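Local coordinates for ribulose bisphosphate carboxylase (Pyrococcus horikoshii, PDB 2D69), which probably catalyses the magnesium-dependent carboxylation of ribulose 1,5-bisphosphate to two molecules of 3-phosphoglycerate in an archaeal AMP degradation pathway, at residues Asp403-Ala406 and Glu411-Lys414. Numbering follows the deposited sequence.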
loop_
_atom_site.group_PDB
_atom_site.type_symbol
_atom_site.label_atom_id
_atom_site.label_comp_id
_atom_site.label_asym_id
_atom_site.label_seq_id
_atom_site.Cartn_x
_atom_site.Cartn_y
_atom_site.Cartn_z
ATOM N N ASP A 403 19.044 -56.812 21.390
ATOM C CA ASP A 403 19.518 -57.205 22.713
ATOM C C ASP A 403 21.017 -56.908 22.892
ATOM O O ASP A 403 21.448 -56.609 23.988
ATOM C CB ASP A 403 19.210 -58.668 23.020
ATOM C CG ASP A 403 17.705 -58.971 23.092
ATOM O OD1 ASP A 403 16.909 -58.164 23.623
ATOM O OD2 ASP A 403 17.234 -60.041 22.666
ATOM N N GLU A 404 21.817 -56.951 21.822
ATOM C CA GLU A 404 23.229 -56.518 21.930
ATOM C C GLU A 404 23.343 -55.007 22.182
ATOM O O GLU A 404 24.208 -54.554 22.917
ATOM C CB GLU A 404 24.058 -56.894 20.682
ATOM C CG GLU A 404 24.387 -58.371 20.579
ATOM C CD GLU A 404 25.562 -58.793 21.462
ATOM O OE1 GLU A 404 25.767 -58.189 22.540
ATOM O OE2 GLU A 404 26.298 -59.724 21.051
ATOM N N LYS A 405 22.476 -54.231 21.556
ATOM C CA LYS A 405 22.503 -52.772 21.708
ATOM C C LYS A 405 22.048 -52.369 23.110
ATOM O O LYS A 405 22.514 -51.389 23.665
ATOM C CB LYS A 405 21.607 -52.124 20.639
ATOM C CG LYS A 405 21.612 -50.601 20.644
ATOM C CD LYS A 405 22.924 -50.011 20.176
ATOM C CE LYS A 405 22.842 -48.490 20.224
ATOM N NZ LYS A 405 23.899 -47.814 19.467
ATOM N N ALA A 406 21.150 -53.173 23.671
ATOM C CA ALA A 406 20.519 -52.898 24.942
ATOM C C ALA A 406 21.507 -52.988 26.099
ATOM O O ALA A 406 21.242 -52.453 27.179
ATOM C CB ALA A 406 19.357 -53.850 25.158
ATOM N N GLU A 411 17.881 -47.466 28.241
ATOM C CA GLU A 411 16.554 -47.057 27.814
ATOM C C GLU A 411 15.978 -48.114 26.890
ATOM O O GLU A 411 14.817 -48.528 27.009
ATOM C CB GLU A 411 16.610 -45.680 27.141
ATOM C CG GLU A 411 16.962 -44.551 28.100
ATOM C CD GLU A 411 18.452 -44.345 28.322
ATOM O OE1 GLU A 411 18.762 -43.470 29.137
ATOM O OE2 GLU A 411 19.317 -45.018 27.700
ATOM N N LEU A 412 16.806 -48.580 25.974
ATOM C CA LEU A 412 16.370 -49.594 25.037
ATOM C C LEU A 412 16.160 -50.906 25.792
ATOM O O LEU A 412 15.227 -51.637 25.527
ATOM C CB LEU A 412 17.382 -49.731 23.893
ATOM C CG LEU A 412 17.079 -50.876 22.934
ATOM C CD1 LEU A 412 15.696 -50.695 22.250
ATOM C CD2 LEU A 412 18.220 -51.038 21.931
ATOM N N LYS A 413 17.018 -51.200 26.764
ATOM C CA LYS A 413 16.850 -52.421 27.565
ATOM C C LYS A 413 15.475 -52.427 28.263
ATOM O O LYS A 413 14.779 -53.427 28.226
ATOM C CB LYS A 413 17.997 -52.568 28.573
ATOM C CG LYS A 413 18.167 -53.982 29.191
ATOM C CD LYS A 413 19.213 -53.943 30.284
ATOM C CE LYS A 413 19.860 -55.290 30.531
ATOM N NZ LYS A 413 20.536 -55.304 31.881
ATOM N N LYS A 414 15.063 -51.304 28.856
ATOM C CA LYS A 414 13.795 -51.257 29.603
ATOM C C LYS A 414 12.599 -51.369 28.674
ATOM O O LYS A 414 11.582 -51.969 29.023
ATOM C CB LYS A 414 13.648 -49.972 30.422
ATOM C CG LYS A 414 13.031 -50.176 31.819
ATOM C CD LYS A 414 14.058 -49.840 32.902
ATOM C CE LYS A 414 13.446 -49.655 34.290
ATOM N NZ LYS A 414 14.439 -50.203 35.332
#
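Ala406 and Lys413 mark the closest backbone approach, their CA atoms 4.5 Å apart, where residues 403-406 pass the first turn of helix 410-422. At this spacing, which is consistent with the small side chain of Ala406, its CB is directed at the other segment: Ala406 CB sits 3.8 Å from Lys413 CA, so the methyl rests on the helix backbone itself. Lys413 returns the contact from its root, its CB lying 3.5 Å from Ala406 O. With CG anti to the backbone N (chi1 -163°) and the chain extended beyond it, the aliphatic part runs past this carbonyl, Lys413 CD still 4.0 Å from Ala406 O, and the ammonium end leads away from residues 403-406. No hydrogen bond joins the two segments; the direct contacts between them are van der Waals.

These are two consecutive helical segments joined by a four-residue connection near the C-terminal end of the chain, packed on the outside of the alpha/beta (TIM) barrel against helix 382-398. Within the connection, Ser408 OG hydrogen-bonds Lys405 O, linking it to residues 403-406.

The second apolar meeting is between Leu412 and the stem of Lys405. Leu412 CD2 reaches Lys405 CG at 3.7 Å, and the two side chains cross at about a right angle. Leu412 CD2 also lies 4.0 Å from Ala406 N, while Leu412 CG comes within 4.4 Å of Ala406 CB. Leu412 is buried, and its side chain also touches Ala392 of helix 382-398 and Pro353. The side chain of Lys405 touches Asp391 and Ala395 on that same helix, which therefore meets side chains of both segments.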